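Local coordinates for protein nitroalkane oxidase (Podospora anserina, PDB 3MKH) that catalyses the FAD-dependent oxidation of nitroalkanes to aldehydes or ketones, releasing nitrite and consuming oxygen to give hydrogen peroxide, and works as a homotetramer, at residues Pro342-Leu351 with Tyr419-Gly427; Leu144-Ala155 with Gly199-Ile209. One frame throughout, in Å; residues are numbered along the deposited sequence.

Interaction 1: Pro342-Leu351 with Tyr419-Gly427; sequences PGDYDARREL and YDAWSSTYG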
loop_
_atom_site.group_PDB
_atom_site.type_symbol
_atom_site.label_atom_id
_atom_site.label_comp_id
_atom_site.label_asym_id
_atom_site.label_seq_id
_atom_site.Cartn_x
_atom_site.Cartn_y
_atom_site.Cartn_z
ATOM N N PRO A 342 -29.669 7.430 8.036
ATOM C CA PRO A 342 -30.658 7.551 6.962
ATOM C C PRO A 342 -30.358 6.631 5.789
ATOM O O PRO A 342 -29.383 5.873 5.821
ATOM C CB PRO A 342 -30.514 9.018 6.514
ATOM C CG PRO A 342 -29.090 9.388 6.861
ATOM C CD PRO A 342 -28.650 8.501 7.992
ATOM N N GLY A 343 -31.197 6.705 4.760
ATOM C CA GLY A 343 -31.004 5.915 3.562
ATOM C C GLY A 343 -31.816 4.631 3.492
ATOM O O GLY A 343 -32.355 4.161 4.497
ATOM N N ASP A 344 -31.919 4.123 2.264
ATOM C CA ASP A 344 -32.407 2.790 1.895
ATOM C C ASP A 344 -31.757 1.675 2.689
ATOM O O ASP A 344 -30.691 1.870 3.245
ATOM C CB ASP A 344 -31.984 2.533 0.438
ATOM C CG ASP A 344 -33.146 2.488 -0.492
ATOM O OD1 ASP A 344 -34.286 2.494 0.016
ATOM O OD2 ASP A 344 -32.930 2.429 -1.722
ATOM N N TYR A 345 -32.360 0.490 2.679
ATOM C CA TYR A 345 -31.641 -0.677 3.171
ATOM C C TYR A 345 -30.370 -0.904 2.345
ATOM O O TYR A 345 -29.323 -1.263 2.900
ATOM C CB TYR A 345 -32.498 -1.955 3.200
ATOM C CG TYR A 345 -31.700 -3.110 3.786
ATOM C CD1 TYR A 345 -31.379 -3.132 5.137
ATOM C CD2 TYR A 345 -31.206 -4.131 2.983
ATOM C CE1 TYR A 345 -30.619 -4.157 5.688
ATOM C CE2 TYR A 345 -30.445 -5.170 3.528
ATOM C CZ TYR A 345 -30.160 -5.173 4.885
ATOM O OH TYR A 345 -29.402 -6.180 5.447
ATOM N N ASP A 346 -30.466 -0.700 1.029
ATOM C CA ASP A 346 -29.310 -0.774 0.138
ATOM C C ASP A 346 -28.202 0.195 0.554
ATOM O O ASP A 346 -27.028 -0.138 0.487
ATOM C CB ASP A 346 -29.697 -0.444 -1.311
ATOM C CG ASP A 346 -30.405 -1.582 -2.014
ATOM O OD1 ASP A 346 -30.291 -2.745 -1.554
ATOM O OD2 ASP A 346 -31.074 -1.303 -3.040
ATOM N N ALA A 347 -28.571 1.412 0.938
ATOM C CA ALA A 347 -27.574 2.383 1.395
ATOM C C ALA A 347 -26.957 1.984 2.732
ATOM O O ALA A 347 -25.748 2.138 2.944
ATOM C CB ALA A 347 -28.177 3.768 1.494
ATOM N N ARG A 348 -27.787 1.486 3.642
ATOM C CA ARG A 348 -27.301 1.107 4.969
ATOM C C ARG A 348 -26.342 -0.065 4.842
ATOM O O ARG A 348 -25.279 -0.122 5.471
ATOM C CB ARG A 348 -28.483 0.703 5.837
ATOM C CG ARG A 348 -29.486 1.835 6.078
ATOM C CD ARG A 348 -30.710 1.296 6.821
ATOM N NE ARG A 348 -31.741 2.304 7.012
ATOM C CZ ARG A 348 -32.593 2.301 8.035
ATOM N NH1 ARG A 348 -32.515 1.343 8.954
ATOM N NH2 ARG A 348 -33.518 3.256 8.146
ATOM N N ARG A 349 -26.769 -1.001 4.017
ATOM C CA ARG A 349 -26.058 -2.224 3.723
ATOM C C ARG A 349 -24.647 -1.946 3.220
ATOM O O ARG A 349 -23.695 -2.637 3.589
ATOM C CB ARG A 349 -26.863 -2.932 2.642
ATOM C CG ARG A 349 -26.251 -4.133 2.093
ATOM C CD ARG A 349 -27.337 -5.057 1.634
ATOM N NE ARG A 349 -26.717 -6.347 1.483
ATOM C CZ ARG A 349 -26.296 -6.815 0.326
ATOM N NH1 ARG A 349 -26.482 -6.103 -0.781
ATOM N NH2 ARG A 349 -25.715 -8.002 0.284
ATOM N N GLU A 350 -24.513 -0.938 2.362
ATOM C CA GLU A 350 -23.197 -0.577 1.840
ATOM C C GLU A 350 -22.188 -0.251 2.945
ATOM O O GLU A 350 -21.003 -0.581 2.830
ATOM C CB GLU A 350 -23.277 0.615 0.862
ATOM C CG GLU A 350 -21.979 0.778 0.057
ATOM C CD GLU A 350 -21.841 2.137 -0.638
ATOM O OE1 GLU A 350 -22.252 3.160 -0.051
ATOM O OE2 GLU A 350 -21.297 2.179 -1.769
ATOM N N LEU A 351 -22.652 0.410 4.006
ATOM C CA LEU A 351 -21.762 0.761 5.113
ATOM C C LEU A 351 -21.343 -0.465 5.923
ATOM O O LEU A 351 -20.206 -0.542 6.377
ATOM C CB LEU A 351 -22.407 1.802 6.032
ATOM C CG LEU A 351 -22.661 3.182 5.401
ATOM C CD1 LEU A 351 -23.140 4.173 6.468
ATOM C CD2 LEU A 351 -21.422 3.710 4.690
ATOM N N TYR A 419 -28.975 3.565 -6.725
ATOM C CA TYR A 419 -27.793 3.913 -5.932
ATOM C C TYR A 419 -27.714 5.419 -5.672
ATOM O O TYR A 419 -27.827 6.236 -6.584
ATOM C CB TYR A 419 -26.502 3.427 -6.606
ATOM C CG TYR A 419 -25.269 3.593 -5.739
ATOM C CD1 TYR A 419 -25.040 2.756 -4.648
ATOM C CD2 TYR A 419 -24.331 4.587 -6.012
ATOM C CE1 TYR A 419 -23.902 2.902 -3.859
ATOM C CE2 TYR A 419 -23.197 4.745 -5.228
ATOM C CZ TYR A 419 -22.986 3.898 -4.159
ATOM O OH TYR A 419 -21.863 4.065 -3.391
ATOM N N ASP A 420 -27.539 5.781 -4.410
ATOM C CA ASP A 420 -27.504 7.180 -4.010
ATOM C C ASP A 420 -26.343 7.330 -3.040
ATOM O O ASP A 420 -26.487 7.139 -1.832
ATOM C CB ASP A 420 -28.839 7.590 -3.381
ATOM C CG ASP A 420 -28.956 9.097 -3.158
ATOM O OD1 ASP A 420 -27.995 9.839 -3.446
ATOM O OD2 ASP A 420 -30.017 9.539 -2.676
ATOM N N ALA A 421 -25.184 7.661 -3.601
ATOM C CA ALA A 421 -23.900 7.538 -2.907
ATOM C C ALA A 421 -23.882 7.911 -1.419
ATOM O O ALA A 421 -23.469 7.108 -0.587
ATOM C CB ALA A 421 -22.823 8.290 -3.658
ATOM N N TRP A 422 -24.316 9.122 -1.087
ATOM C CA TRP A 422 -24.117 9.652 0.260
ATOM C C TRP A 422 -25.404 9.726 1.084
ATOM O O TRP A 422 -25.436 10.369 2.131
ATOM C CB TRP A 422 -23.439 11.040 0.185
ATOM C CG TRP A 422 -22.319 11.012 -0.806
ATOM C CD1 TRP A 422 -22.328 11.525 -2.073
ATOM C CD2 TRP A 422 -21.060 10.359 -0.645
ATOM N NE1 TRP A 422 -21.133 11.262 -2.699
ATOM C CE2 TRP A 422 -20.338 10.543 -1.846
ATOM C CE3 TRP A 422 -20.465 9.646 0.401
ATOM C CZ2 TRP A 422 -19.051 10.037 -2.028
ATOM C CZ3 TRP A 422 -19.176 9.147 0.217
ATOM C CH2 TRP A 422 -18.487 9.346 -0.986
ATOM N N SER A 423 -26.454 9.058 0.622
ATOM C CA SER A 423 -27.741 9.078 1.325
ATOM C C SER A 423 -27.649 8.517 2.758
ATOM O O SER A 423 -28.407 8.915 3.636
ATOM C CB SER A 423 -28.817 8.343 0.517
ATOM O OG SER A 423 -28.490 6.975 0.310
ATOM N N SER A 424 -26.700 7.619 2.999
ATOM C CA SER A 424 -26.563 7.011 4.324
ATOM C C SER A 424 -25.854 7.948 5.295
ATOM O O SER A 424 -25.716 7.648 6.477
ATOM C CB SER A 424 -25.827 5.663 4.229
ATOM O OG SER A 424 -24.576 5.825 3.576
ATOM N N THR A 425 -25.395 9.086 4.788
ATOM C CA THR A 425 -24.840 10.123 5.642
ATOM C C THR A 425 -25.731 11.376 5.616
ATOM O O THR A 425 -26.157 11.869 6.665
ATOM C CB THR A 425 -23.400 10.500 5.226
ATOM O OG1 THR A 425 -22.551 9.349 5.347
ATOM C CG2 THR A 425 -22.849 11.596 6.132
ATOM N N TYR A 426 -26.025 11.871 4.415
ATOM C CA TYR A 426 -26.719 13.159 4.265
ATOM C C TYR A 426 -28.170 13.047 3.800
ATOM O O TYR A 426 -28.820 14.054 3.590
ATOM C CB TYR A 426 -25.936 14.091 3.321
ATOM C CG TYR A 426 -24.589 14.520 3.872
ATOM C CD1 TYR A 426 -24.496 15.198 5.081
ATOM C CD2 TYR A 426 -23.415 14.253 3.190
ATOM C CE1 TYR A 426 -23.281 15.588 5.593
ATOM C CE2 TYR A 426 -22.182 14.652 3.698
ATOM C CZ TYR A 426 -22.127 15.317 4.897
ATOM O OH TYR A 426 -20.913 15.711 5.421
ATOM N N GLY A 427 -28.670 11.826 3.638
ATOM C CA GLY A 427 -29.997 11.608 3.075
ATOM C C GLY A 427 -31.146 11.919 4.028
ATOM O O GLY A 427 -30.938 12.282 5.194
HETATM O O HOH W 1 -31.069 5.716 0.108
HETATM O O HOH W 2 -24.165 3.909 1.849
#

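Interaction 2: Leu144-Ala155 with Gly199-Ile209; sequences LEKGAPGFQTTA and GQDPENKVMII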
loop_
_atom_site.group_PDB
_atom_site.type_symbol
_atom_site.label_atom_id
_atom_site.label_comp_id
_atom_site.label_asym_id
_atom_site.label_seq_id
_atom_site.Cartn_x
_atom_site.Cartn_y
_atom_site.Cartn_z
ATOM N N LEU A 144 -25.262 -18.561 -6.277
ATOM C CA LEU A 144 -26.421 -17.925 -6.917
ATOM C C LEU A 144 -26.189 -17.600 -8.391
ATOM O O LEU A 144 -27.056 -17.024 -9.058
ATOM C CB LEU A 144 -26.772 -16.637 -6.187
ATOM C CG LEU A 144 -27.672 -16.731 -4.953
ATOM C CD1 LEU A 144 -27.175 -17.766 -3.985
ATOM C CD2 LEU A 144 -27.757 -15.367 -4.297
ATOM N N GLU A 145 -25.016 -17.958 -8.901
ATOM C CA GLU A 145 -24.636 -17.584 -10.257
ATOM C C GLU A 145 -25.393 -18.380 -11.309
ATOM O O GLU A 145 -25.441 -19.609 -11.259
ATOM C CB GLU A 145 -23.133 -17.755 -10.461
ATOM C CG GLU A 145 -22.620 -17.207 -11.787
ATOM C CD GLU A 145 -21.110 -17.351 -11.940
ATOM O OE1 GLU A 145 -20.566 -18.395 -11.519
ATOM O OE2 GLU A 145 -20.467 -16.421 -12.480
ATOM N N LYS A 146 -25.982 -17.676 -12.272
ATOM C CA LYS A 146 -26.622 -18.353 -13.396
ATOM C C LYS A 146 -25.597 -19.193 -14.146
ATOM O O LYS A 146 -24.497 -18.719 -14.449
ATOM C CB LYS A 146 -27.260 -17.336 -14.349
ATOM C CG LYS A 146 -28.585 -16.774 -13.870
ATOM C CD LYS A 146 -29.156 -15.810 -14.902
ATOM C CE LYS A 146 -30.600 -15.451 -14.598
ATOM N NZ LYS A 146 -31.067 -14.364 -15.518
ATOM N N GLY A 147 -25.957 -20.437 -14.450
ATOM C CA GLY A 147 -25.086 -21.313 -15.208
ATOM C C GLY A 147 -24.124 -22.092 -14.337
ATOM O O GLY A 147 -23.351 -22.903 -14.838
ATOM N N ALA A 148 -24.158 -21.844 -13.028
ATOM C CA ALA A 148 -23.309 -22.593 -12.106
ATOM C C ALA A 148 -24.114 -23.747 -11.509
ATOM O O ALA A 148 -25.343 -23.779 -11.634
ATOM C CB ALA A 148 -22.756 -21.663 -11.000
ATOM N N PRO A 149 -23.430 -24.710 -10.876
ATOM C CA PRO A 149 -24.128 -25.851 -10.268
ATOM C C PRO A 149 -25.089 -25.454 -9.141
ATOM O O PRO A 149 -26.059 -26.175 -8.908
ATOM C CB PRO A 149 -22.985 -26.697 -9.687
ATOM C CG PRO A 149 -21.783 -26.305 -10.463
ATOM C CD PRO A 149 -21.967 -24.850 -10.792
ATOM N N GLY A 150 -24.829 -24.344 -8.451
ATOM C CA GLY A 150 -25.641 -23.977 -7.296
ATOM C C GLY A 150 -25.176 -24.732 -6.060
ATOM O O GLY A 150 -24.229 -25.512 -6.139
ATOM N N PHE A 151 -25.830 -24.498 -4.923
ATOM C CA PHE A 151 -25.525 -25.222 -3.684
ATOM C C PHE A 151 -25.483 -26.732 -3.907
ATOM O O PHE A 151 -26.316 -27.280 -4.614
ATOM C CB PHE A 151 -26.585 -24.935 -2.616
ATOM C CG PHE A 151 -26.434 -23.602 -1.942
ATOM C CD1 PHE A 151 -25.355 -23.353 -1.099
ATOM C CD2 PHE A 151 -27.388 -22.608 -2.128
ATOM C CE1 PHE A 151 -25.228 -22.120 -0.474
ATOM C CE2 PHE A 151 -27.280 -21.398 -1.509
ATOM C CZ PHE A 151 -26.192 -21.143 -0.677
ATOM N N GLN A 152 -24.524 -27.405 -3.291
ATOM C CA GLN A 152 -24.469 -28.851 -3.377
ATOM C C GLN A 152 -25.490 -29.447 -2.426
ATOM O O GLN A 152 -25.960 -30.557 -2.633
ATOM C CB GLN A 152 -23.065 -29.368 -3.046
ATOM C CG GLN A 152 -22.882 -30.893 -3.225
ATOM C CD GLN A 152 -23.209 -31.720 -1.969
ATOM O OE1 GLN A 152 -23.111 -31.233 -0.843
ATOM N NE2 GLN A 152 -23.575 -32.990 -2.170
ATOM N N THR A 153 -25.828 -28.714 -1.371
ATOM C CA THR A 153 -26.792 -29.205 -0.399
ATOM C C THR A 153 -28.211 -28.941 -0.921
ATOM O O THR A 153 -28.565 -27.811 -1.269
ATOM C CB THR A 153 -26.595 -28.559 0.998
ATOM O OG1 THR A 153 -25.287 -28.888 1.500
ATOM C CG2 THR A 153 -27.645 -29.062 1.983
ATOM N N THR A 154 -29.015 -29.993 -0.976
ATOM C CA THR A 154 -30.343 -29.897 -1.564
ATOM C C THR A 154 -31.398 -30.340 -0.586
ATOM O O THR A 154 -31.111 -31.045 0.385
ATOM C CB THR A 154 -30.481 -30.800 -2.804
ATOM O OG1 THR A 154 -30.224 -32.153 -2.423
ATOM C CG2 THR A 154 -29.508 -30.395 -3.881
ATOM N N ALA A 155 -32.629 -29.912 -0.853
ATOM C CA ALA A 155 -33.783 -30.340 -0.093
ATOM C C ALA A 155 -34.908 -30.669 -1.082
ATOM O O ALA A 155 -35.049 -30.006 -2.103
ATOM C CB ALA A 155 -34.211 -29.260 0.901
ATOM N N GLY A 199 -32.901 -20.845 -17.842
ATOM C CA GLY A 199 -32.689 -19.420 -17.628
ATOM C C GLY A 199 -33.334 -18.825 -16.377
ATOM O O GLY A 199 -33.442 -17.599 -16.240
ATOM N N GLN A 200 -33.767 -19.681 -15.458
ATOM C CA GLN A 200 -34.353 -19.213 -14.205
ATOM C C GLN A 200 -33.251 -18.762 -13.241
ATOM O O GLN A 200 -32.166 -19.331 -13.227
ATOM C CB GLN A 200 -35.194 -20.324 -13.569
ATOM C CG GLN A 200 -36.026 -19.891 -12.366
ATOM C CD GLN A 200 -36.843 -21.038 -11.768
ATOM O OE1 GLN A 200 -36.682 -22.199 -12.151
ATOM N NE2 GLN A 200 -37.716 -20.714 -10.822
ATOM N N ASP A 201 -33.537 -17.731 -12.450
ATOM C CA ASP A 201 -32.621 -17.255 -11.415
ATOM C C ASP A 201 -32.486 -18.305 -10.302
ATOM O O ASP A 201 -33.466 -18.647 -9.657
ATOM C CB ASP A 201 -33.159 -15.940 -10.830
ATOM C CG ASP A 201 -32.194 -15.274 -9.852
ATOM O OD1 ASP A 201 -31.270 -15.943 -9.322
ATOM O OD2 ASP A 201 -32.374 -14.059 -9.604
ATOM N N PRO A 202 -31.266 -18.822 -10.077
ATOM C CA PRO A 202 -31.039 -19.831 -9.027
ATOM C C PRO A 202 -31.519 -19.374 -7.643
ATOM O O PRO A 202 -31.834 -20.197 -6.773
ATOM C CB PRO A 202 -29.512 -19.992 -9.024
ATOM C CG PRO A 202 -29.095 -19.632 -10.392
ATOM C CD PRO A 202 -30.058 -18.575 -10.881
ATOM N N GLU A 203 -31.550 -18.066 -7.438
ATOM C CA GLU A 203 -32.026 -17.500 -6.185
ATOM C C GLU A 203 -33.437 -17.977 -5.833
ATOM O O GLU A 203 -33.781 -18.096 -4.654
ATOM C CB GLU A 203 -31.959 -15.969 -6.217
ATOM C CG GLU A 203 -32.450 -15.336 -4.925
ATOM C CD GLU A 203 -31.986 -13.902 -4.747
ATOM O OE1 GLU A 203 -31.145 -13.431 -5.548
ATOM O OE2 GLU A 203 -32.468 -13.248 -3.797
ATOM N N ASN A 204 -34.244 -18.262 -6.857
ATOM C CA ASN A 204 -35.630 -18.712 -6.673
ATOM C C ASN A 204 -35.781 -20.058 -5.950
ATOM O O ASN A 204 -36.870 -20.384 -5.476
ATOM C CB ASN A 204 -36.340 -18.825 -8.029
ATOM C CG ASN A 204 -36.535 -17.472 -8.729
ATOM O OD1 ASN A 204 -36.280 -16.408 -8.162
ATOM N ND2 ASN A 204 -37.004 -17.523 -9.974
ATOM N N LYS A 205 -34.713 -20.855 -5.909
ATOM C CA LYS A 205 -34.760 -22.193 -5.300
ATOM C C LYS A 205 -34.171 -22.239 -3.881
ATOM O O LYS A 205 -34.234 -23.272 -3.194
ATOM C CB LYS A 205 -34.011 -23.210 -6.175
ATOM C CG LYS A 205 -34.328 -23.113 -7.650
ATOM C CD LYS A 205 -35.781 -23.475 -7.923
ATOM C CE LYS A 205 -35.976 -24.986 -8.047
ATOM N NZ LYS A 205 -37.403 -25.300 -8.402
ATOM N N VAL A 206 -33.600 -21.129 -3.437
ATOM C CA VAL A 206 -32.877 -21.142 -2.158
ATOM C C VAL A 206 -33.794 -21.065 -0.945
ATOM O O VAL A 206 -34.718 -20.234 -0.896
ATOM C CB VAL A 206 -31.806 -20.046 -2.106
ATOM C CG1 VAL A 206 -31.070 -20.083 -0.753
ATOM C CG2 VAL A 206 -30.827 -20.256 -3.236
ATOM N N MET A 207 -33.550 -21.960 0.009
ATOM C CA MET A 207 -34.334 -22.075 1.230
ATOM C C MET A 207 -33.436 -22.037 2.455
ATOM O O MET A 207 -32.235 -22.251 2.355
ATOM C CB MET A 207 -35.066 -23.419 1.279
ATOM C CG MET A 207 -35.879 -23.806 0.066
ATOM S SD MET A 207 -36.506 -25.494 0.231
ATOM C CE MET A 207 -37.632 -25.323 1.603
ATOM N N ILE A 208 -34.033 -21.800 3.615
ATOM C CA ILE A 208 -33.376 -22.114 4.880
ATOM C C ILE A 208 -34.277 -23.070 5.659
ATOM O O ILE A 208 -35.474 -22.802 5.861
ATOM C CB ILE A 208 -33.090 -20.857 5.723
ATOM C CG1 ILE A 208 -32.234 -19.866 4.926
ATOM C CG2 ILE A 208 -32.409 -21.243 7.054
ATOM C CD1 ILE A 208 -31.921 -18.582 5.681
ATOM N N ILE A 209 -33.718 -24.204 6.066
ATOM C CA ILE A 209 -34.485 -25.198 6.822
ATOM C C ILE A 209 -33.777 -25.476 8.127
ATOM O O ILE A 209 -32.566 -25.704 8.138
ATOM C CB ILE A 209 -34.628 -26.525 6.032
ATOM C CG1 ILE A 209 -35.176 -26.240 4.631
ATOM C CG2 ILE A 209 -35.511 -27.515 6.775
ATOM C CD1 ILE A 209 -35.499 -27.486 3.836
HETATM O O HOH W 3 -28.952 -14.935 -9.077
#

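Interaction 1: Pro342-Leu351 with Tyr419-Gly427
The backbones come closest where Gly343 lies 4.6 Å from Ser424, CA to CA, just ahead of the helix that starts at Tyr345. A CA-H...O contact marks this crossing: Ser424 CA is 3.4 Å from Pro342 O, with 163° at the hydrogen. Pro342, after a cis peptide bond, lays its ring against the carbonyls of the C-terminal turn, CG being 3.3 Å from Ser423 O.

One helical turn further, the Ala347 methyl meets Ser423 OG, which itself donates to Asp420 O and is bridged by a water to Asp344 N. Ser424 OG faces the CD1 and CG of Leu351, while a second water lies within hydrogen-bonding distance of Ser424 OG, Ala347 O and Glu350 OE1.

At the far end Tyr419 OH donates to Glu350 OE2 over 2.6 Å, reaching its syn side. Glu350 holds CG anti to its backbone N (chi1 -166°) and runs out extended, bringing its carboxylate to the ring edge with the two planes 84° apart. Glu350 OE1 also forms a salt bridge with Lys321 of a second subunit.

Leu351 packs on helix 311-340 and Glu350 on helix 402-415, while the C-terminal turn lies alongside the first turns of helix 345-374, beside a subunit interface.

Interaction 2: Leu144-Ala155 with Gly199-Ile209
A single water, rather than a direct polar bond, joins Leu144 to Asp201: it donates to Leu144 O at 2.8 Å and to Asp201 OD1. That same carboxylate oxygen accepts from Glu203 N at 2.9 Å, two residues on, which makes an Asx turn. The N-H...O angle is 157°, but the donor stands above the carboxylate plane, 48° out of it. One oxygen thus serves both the local turn and the water bridge at the entrance to the 3-10 segment 202-205.

Pro202 is the wedge of this end. Its CG lies 3.6 Å from Leu144 O and also touches Glu145 O, while CD meets Lys146 CG at 3.8 Å, the lysine chain crossing the proline at about a right angle. Beyond CG that chain is extended, which carries CE alongside the backbone to 3.9 Å from Gly199 O; the ammonium remains 6.1 Å (NZ to OD2) from the Asp201 carboxylate, too far for a salt bridge.

The other end is apolar. Val206 sets CG1 anti to its backbone N (chi1 180°), and both its methyls lie 4.1 Å from Phe151 CE2, obliquely to the ring. Further along, the Ala155 methyl meets Ile209 CD1 at 3.7 Å, with Met207 SD at the margin.

Phe151 also packs edge-to-face on Phe134, an FAD-binding residue, and Glu145 forms a salt bridge to Arg310 of a third subunit, near a bound FAD. Strands 154-158 and 206-212 flank strand 184-191, parallel to the first and antiparallel to the second, so Ala155 and Ile209 meet across that middle strand. Strand 161-168 adds Trp162 against Ala155 and Ile164 against Ile209, while helix 262-298 packs on Leu144 and Glu203.

The two contacts lie in different domains of the acyl-CoA dehydrogenase fold. Interaction 2 comes first along the chain and is complete before interaction 1 opens; their centres are about 29 Å apart, and their nearest atoms, about 9 Å apart, do not touch. Interaction 2 belongs to the mixed beta sheet of the middle domain, whereas interaction 1 joins the start of helix 345-374 to the C-terminal end of the chain in the helical C-terminal domain. Each also reaches a different neighbouring subunit: the second in interaction 1, the third in interaction 2. Interaction 2 lies close to bound FAD; interaction 1 is away from the annotated sites and belongs to the helical part of the homotetramer.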